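Local structure of N-terminal acetyltransferase B complex subunit NAT3 (Candida albicans, 5K04) at residues F31-K45 / A54-L66. The protein serves as the probable catalytic, GNAT-family subunit of the NatB complex, transferring acetyl groups from acetyl-CoA to protein N-termini. Numbering follows the deposited sequence.
Sequences FYSQYLIEWPQLFYK and ASGYMMAKTEGQL
The indole of Trp39 is clasped between Glu38 and the strand 54-65. CB of Lys61 sits over the centre of the six-membered ring, 3.4 Å from its centroid, a close CH-pi contact, while CB of Glu38 covers the opposite face. Trp39 is the first residue to leave the helix, and its CG stands beside the backbone N, laying the ring along the Lys61 chain, which points the same way. The lysine runs on past the Tyr35 hydroxyl; a water bridges Tyr35 OH and Lys61 NZ, and Lys61 NZ also reaches Glu63 OE2 at 3.0 Å in a salt bridge.

Further back along the strand, Met59 lies beneath the helix, its CG over one face of the Phe43 ring, 3.3 Å from Phe43 CE1. The nearly extended chi2 (166°) carries SD to the edge of the Tyr32 ring, 3.7 Å from Tyr32 CE1, a Met-aromatic contact, and the bend at chi3 turns the CE methyl over one face of Tyr35. Across the sheet from these rings, CB of Met58 packs over a face of Tyr44, whose hydroxyl bonds to the carbonyl of Leu93.

The backbones pair as an antiparallel hairpin. Met58 N gives a nearly straight bond to Tyr44 O (2.9 Å, 172°), Tyr44 N returns one to Met58 O, and Ala60 N bonds to Leu42 O.

Residues 31-38 of the helix thus pack on the sheet face bearing Met59 and Phe43, running at 58° to strand 54-65. Helix and hairpin belong to the GNAT core, and strand 53-65, between 43-48 and 70-80, passes near the coenzyme A pocket: Gly56 lies close to Val80 and Met58 to Tyr124, both CoA-binding residues. The far side of the helix meets the partner subunit, where Ile37 packs on Phe495 of that chain.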
loop_
_atom_site.group_PDB
_atom_site.type_symbol
_atom_site.label_atom_id
_atom_site.label_comp_id
_atom_site.label_asym_id
_atom_site.label_seq_id
_atom_site.Cartn_x
_atom_site.Cartn_y
_atom_site.Cartn_z
ATOM N N PHE B 31 8.246 12.568 -0.893
ATOM C CA PHE B 31 9.697 12.456 -0.980
ATOM C C PHE B 31 10.105 11.433 -2.044
ATOM O O PHE B 31 10.953 11.709 -2.899
ATOM C CB PHE B 31 10.231 12.083 0.406
ATOM C CG PHE B 31 11.720 12.123 0.533
ATOM C CD1 PHE B 31 12.390 13.341 0.617
ATOM C CD2 PHE B 31 12.455 10.944 0.630
ATOM C CE1 PHE B 31 13.778 13.387 0.761
ATOM C CE2 PHE B 31 13.847 10.979 0.781
ATOM C CZ PHE B 31 14.509 12.204 0.846
ATOM N N TYR B 32 9.506 10.240 -1.995
ATOM C CA TYR B 32 9.718 9.242 -3.041
ATOM C C TYR B 32 9.380 9.790 -4.416
ATOM O O TYR B 32 10.146 9.621 -5.370
ATOM C CB TYR B 32 8.865 8.015 -2.771
ATOM C CG TYR B 32 9.329 7.233 -1.594
ATOM C CD1 TYR B 32 10.599 6.661 -1.581
ATOM C CD2 TYR B 32 8.502 7.068 -0.484
ATOM C CE1 TYR B 32 11.027 5.935 -0.497
ATOM C CE2 TYR B 32 8.916 6.353 0.596
ATOM C CZ TYR B 32 10.168 5.779 0.595
ATOM O OH TYR B 32 10.546 5.058 1.698
ATOM N N SER B 33 8.205 10.407 -4.540
ATOM C CA SER B 33 7.752 10.883 -5.842
ATOM C C SER B 33 8.635 12.018 -6.358
ATOM O O SER B 33 8.823 12.157 -7.573
ATOM C CB SER B 33 6.294 11.336 -5.747
ATOM O OG SER B 33 6.222 12.525 -4.979
ATOM N N GLN B 34 9.169 12.835 -5.448
ATOM C CA GLN B 34 10.098 13.900 -5.822
ATOM C C GLN B 34 11.350 13.340 -6.484
ATOM O O GLN B 34 11.836 13.889 -7.477
ATOM C CB GLN B 34 10.485 14.726 -4.582
ATOM C CG GLN B 34 11.529 15.809 -4.867
ATOM C CD GLN B 34 12.181 16.419 -3.610
ATOM O OE1 GLN B 34 12.290 15.784 -2.557
ATOM N NE2 GLN B 34 12.623 17.662 -3.738
ATOM N N TYR B 35 11.913 12.268 -5.920
ATOM C CA TYR B 35 13.080 11.651 -6.539
ATOM C C TYR B 35 12.736 11.060 -7.897
ATOM O O TYR B 35 13.520 11.174 -8.844
ATOM C CB TYR B 35 13.664 10.597 -5.602
ATOM C CG TYR B 35 14.582 11.225 -4.578
ATOM C CD1 TYR B 35 14.092 12.127 -3.638
ATOM C CD2 TYR B 35 15.936 10.934 -4.559
ATOM C CE1 TYR B 35 14.931 12.718 -2.696
ATOM C CE2 TYR B 35 16.783 11.514 -3.632
ATOM C CZ TYR B 35 16.275 12.401 -2.707
ATOM O OH TYR B 35 17.113 12.984 -1.804
ATOM N N LEU B 36 11.555 10.444 -8.016
ATOM C CA LEU B 36 11.124 9.935 -9.314
ATOM C C LEU B 36 10.862 11.057 -10.303
ATOM O O LEU B 36 10.989 10.849 -11.513
ATOM C CB LEU B 36 9.872 9.075 -9.166
ATOM C CG LEU B 36 10.088 7.801 -8.348
ATOM C CD1 LEU B 36 8.748 7.192 -8.011
ATOM C CD2 LEU B 36 10.966 6.782 -9.067
ATOM N N ILE B 37 10.503 12.251 -9.815
ATOM C CA ILE B 37 10.208 13.356 -10.722
ATOM C C ILE B 37 11.497 14.017 -11.195
ATOM O O ILE B 37 11.680 14.256 -12.396
ATOM C CB ILE B 37 9.250 14.362 -10.048
ATOM C CG1 ILE B 37 7.811 13.836 -10.091
ATOM C CG2 ILE B 37 9.314 15.741 -10.722
ATOM C CD1 ILE B 37 6.936 14.414 -9.004
ATOM N N GLU B 38 12.429 14.273 -10.264
ATOM C CA GLU B 38 13.617 15.076 -10.547
ATOM C C GLU B 38 14.809 14.247 -11.022
ATOM O O GLU B 38 15.514 14.661 -11.948
ATOM C CB GLU B 38 13.987 15.908 -9.315
ATOM C CG GLU B 38 13.084 17.147 -9.154
ATOM C CD GLU B 38 13.473 18.034 -7.996
ATOM O OE1 GLU B 38 14.649 18.446 -7.930
ATOM O OE2 GLU B 38 12.598 18.326 -7.150
ATOM N N TRP B 39 15.042 13.072 -10.439
ATOM C CA TRP B 39 16.145 12.198 -10.841
ATOM C C TRP B 39 15.611 10.785 -11.035
ATOM O O TRP B 39 15.980 9.859 -10.303
ATOM C CB TRP B 39 17.278 12.227 -9.813
ATOM C CG TRP B 39 17.535 13.609 -9.320
ATOM C CD1 TRP B 39 18.318 14.561 -9.911
ATOM C CD2 TRP B 39 16.978 14.217 -8.142
ATOM N NE1 TRP B 39 18.279 15.727 -9.178
ATOM C CE2 TRP B 39 17.469 15.543 -8.085
ATOM C CE3 TRP B 39 16.105 13.769 -7.137
ATOM C CZ2 TRP B 39 17.121 16.431 -7.058
ATOM C CZ3 TRP B 39 15.765 14.647 -6.106
ATOM C CH2 TRP B 39 16.266 15.968 -6.083
ATOM N N PRO B 40 14.756 10.583 -12.044
ATOM C CA PRO B 40 14.101 9.267 -12.194
ATOM C C PRO B 40 15.054 8.114 -12.457
ATOM O O PRO B 40 14.741 6.975 -12.078
ATOM C CB PRO B 40 13.141 9.477 -13.377
ATOM C CG PRO B 40 13.564 10.764 -14.035
ATOM C CD PRO B 40 14.262 11.585 -13.013
ATOM N N GLN B 41 16.198 8.362 -13.110
ATOM C CA GLN B 41 17.149 7.283 -13.372
ATOM C C GLN B 41 17.957 6.875 -12.139
ATOM O O GLN B 41 18.604 5.820 -12.161
ATOM C CB GLN B 41 18.109 7.683 -14.489
ATOM C CG GLN B 41 17.446 7.878 -15.839
ATOM C CD GLN B 41 18.455 7.985 -16.979
ATOM O OE1 GLN B 41 19.433 7.233 -17.035
ATOM N NE2 GLN B 41 18.206 8.918 -17.906
ATOM N N LEU B 42 17.949 7.690 -11.082
ATOM C CA LEU B 42 18.763 7.473 -9.893
ATOM C C LEU B 42 17.949 6.831 -8.780
ATOM O O LEU B 42 18.353 6.843 -7.612
ATOM C CB LEU B 42 19.389 8.792 -9.428
ATOM C CG LEU B 42 20.137 9.628 -10.496
ATOM C CD1 LEU B 42 21.035 10.691 -9.865
ATOM C CD2 LEU B 42 20.956 8.764 -11.439
ATOM N N PHE B 43 16.808 6.264 -9.134
ATOM C CA PHE B 43 15.923 5.574 -8.204
ATOM C C PHE B 43 15.609 4.245 -8.892
ATOM O O PHE B 43 14.719 4.142 -9.749
ATOM C CB PHE B 43 14.676 6.412 -7.895
ATOM C CG PHE B 43 13.905 5.957 -6.669
ATOM C CD1 PHE B 43 14.182 4.742 -6.054
ATOM C CD2 PHE B 43 12.884 6.754 -6.148
ATOM C CE1 PHE B 43 13.468 4.325 -4.944
ATOM C CE2 PHE B 43 12.164 6.351 -5.030
ATOM C CZ PHE B 43 12.463 5.129 -4.424
ATOM N N TYR B 44 16.385 3.233 -8.536
ATOM C CA TYR B 44 16.254 1.915 -9.125
ATOM C C TYR B 44 16.327 0.871 -8.023
ATOM O O TYR B 44 16.803 1.123 -6.910
ATOM C CB TYR B 44 17.333 1.642 -10.188
ATOM C CG TYR B 44 18.728 1.997 -9.740
ATOM C CD1 TYR B 44 19.530 1.072 -9.075
ATOM C CD2 TYR B 44 19.252 3.254 -9.984
ATOM C CE1 TYR B 44 20.839 1.404 -8.672
ATOM C CE2 TYR B 44 20.549 3.602 -9.576
ATOM C CZ TYR B 44 21.330 2.677 -8.923
ATOM O OH TYR B 44 22.593 3.034 -8.512
ATOM N N LYS B 45 15.852 -0.314 -8.370
ATOM C CA LYS B 45 15.690 -1.397 -7.430
ATOM C C LYS B 45 16.413 -2.631 -7.948
ATOM O O LYS B 45 16.587 -2.828 -9.159
ATOM C CB LYS B 45 14.207 -1.721 -7.204
ATOM C CG LYS B 45 13.460 -2.152 -8.478
ATOM C CD LYS B 45 12.072 -2.698 -8.148
ATOM C CE LYS B 45 11.309 -3.132 -9.390
ATOM N NZ LYS B 45 9.922 -3.552 -8.992
ATOM N N ALA B 54 11.537 -7.228 -4.896
ATOM C CA ALA B 54 12.585 -6.245 -4.681
ATOM C C ALA B 54 13.484 -6.698 -3.536
ATOM O O ALA B 54 13.016 -6.927 -2.415
ATOM C CB ALA B 54 11.981 -4.872 -4.388
ATOM N N SER B 55 14.773 -6.851 -3.832
ATOM C CA SER B 55 15.777 -7.209 -2.845
ATOM C C SER B 55 16.486 -5.989 -2.261
ATOM O O SER B 55 17.189 -6.122 -1.252
ATOM C CB SER B 55 16.799 -8.150 -3.485
ATOM O OG SER B 55 17.276 -7.598 -4.698
ATOM N N GLY B 56 16.315 -4.817 -2.873
ATOM C CA GLY B 56 16.901 -3.585 -2.383
ATOM C C GLY B 56 16.629 -2.458 -3.355
ATOM O O GLY B 56 16.083 -2.663 -4.441
ATOM N N TYR B 57 17.022 -1.249 -2.948
ATOM C CA TYR B 57 16.893 -0.110 -3.843
ATOM C C TYR B 57 17.919 0.960 -3.500
ATOM O O TYR B 57 18.510 0.971 -2.417
ATOM C CB TYR B 57 15.472 0.491 -3.834
ATOM C CG TYR B 57 14.933 0.944 -2.479
ATOM C CD1 TYR B 57 15.199 2.214 -1.977
ATOM C CD2 TYR B 57 14.116 0.103 -1.730
ATOM C CE1 TYR B 57 14.685 2.622 -0.747
ATOM C CE2 TYR B 57 13.602 0.485 -0.517
ATOM C CZ TYR B 57 13.881 1.745 -0.022
ATOM O OH TYR B 57 13.347 2.095 1.197
ATOM N N MET B 58 18.130 1.839 -4.486
ATOM C CA MET B 58 18.974 3.020 -4.394
ATOM C C MET B 58 18.145 4.252 -4.739
ATOM O O MET B 58 17.426 4.261 -5.744
ATOM C CB MET B 58 20.169 2.924 -5.348
ATOM C CG MET B 58 20.642 4.278 -5.837
ATOM S SD MET B 58 21.330 5.223 -4.516
ATOM C CE MET B 58 22.612 4.110 -4.200
ATOM N N MET B 59 18.207 5.264 -3.869
ATOM C CA MET B 59 17.679 6.593 -4.136
ATOM C C MET B 59 18.865 7.533 -4.091
ATOM O O MET B 59 19.527 7.649 -3.056
ATOM C CB MET B 59 16.622 7.029 -3.112
ATOM C CG MET B 59 15.485 6.040 -2.903
ATOM S SD MET B 59 14.530 6.416 -1.458
ATOM C CE MET B 59 14.066 7.984 -1.993
ATOM N N ALA B 60 19.154 8.173 -5.216
ATOM C CA ALA B 60 20.213 9.156 -5.290
ATOM C C ALA B 60 19.696 10.377 -6.047
ATOM O O ALA B 60 18.622 10.356 -6.654
ATOM C CB ALA B 60 21.472 8.574 -5.957
ATOM N N LYS B 61 20.485 11.447 -6.016
ATOM C CA LYS B 61 20.121 12.683 -6.695
ATOM C C LYS B 61 21.389 13.382 -7.160
ATOM O O LYS B 61 22.505 12.997 -6.792
ATOM C CB LYS B 61 19.306 13.606 -5.778
ATOM C CG LYS B 61 19.986 13.918 -4.435
ATOM C CD LYS B 61 19.388 15.154 -3.759
ATOM C CE LYS B 61 19.820 15.219 -2.307
ATOM N NZ LYS B 61 19.255 16.400 -1.615
ATOM N N THR B 62 21.207 14.419 -7.982
ATOM C CA THR B 62 22.288 15.337 -8.325
ATOM C C THR B 62 21.960 16.726 -7.797
ATOM O O THR B 62 20.794 17.087 -7.638
ATOM C CB THR B 62 22.564 15.413 -9.851
ATOM O OG1 THR B 62 21.428 15.953 -10.523
ATOM C CG2 THR B 62 22.971 14.027 -10.438
ATOM N N GLU B 63 23.010 17.503 -7.544
ATOM C CA GLU B 63 22.923 18.733 -6.772
ATOM C C GLU B 63 24.042 19.638 -7.240
ATOM O O GLU B 63 25.163 19.175 -7.456
ATOM C CB GLU B 63 23.052 18.455 -5.268
ATOM C CG GLU B 63 22.305 19.418 -4.358
ATOM C CD GLU B 63 21.627 18.702 -3.186
ATOM O OE1 GLU B 63 22.337 18.080 -2.360
ATOM O OE2 GLU B 63 20.377 18.746 -3.110
ATOM N N GLY B 64 23.721 20.922 -7.418
ATOM C CA GLY B 64 24.619 21.886 -8.034
ATOM C C GLY B 64 25.140 22.910 -7.042
ATOM O O GLY B 64 24.429 23.323 -6.123
ATOM N N GLN B 65 26.388 23.331 -7.248
ATOM C CA GLN B 65 27.072 24.259 -6.356
ATOM C C GLN B 65 27.991 25.161 -7.172
ATOM O O GLN B 65 28.383 24.829 -8.295
ATOM C CB GLN B 65 27.882 23.520 -5.273
ATOM C CG GLN B 65 27.059 22.923 -4.125
ATOM C CD GLN B 65 27.883 22.703 -2.855
ATOM O OE1 GLN B 65 27.420 22.986 -1.748
ATOM N NE2 GLN B 65 29.105 22.200 -3.014
ATOM N N LEU B 66 28.356 26.293 -6.567
ATOM C CA LEU B 66 29.176 27.362 -7.170
ATOM C C LEU B 66 28.962 27.563 -8.674
ATOM O O LEU B 66 29.639 28.377 -9.306
ATOM C CB LEU B 66 30.669 27.120 -6.883
ATOM C CG LEU B 66 31.481 25.932 -7.409
ATOM C CD1 LEU B 66 31.874 26.112 -8.871
ATOM C CD2 LEU B 66 32.723 25.747 -6.546
HETATM O O HOH W 1 16.491 15.411 -0.667
HETATM O O HOH W 2 16.031 9.377 -7.701
#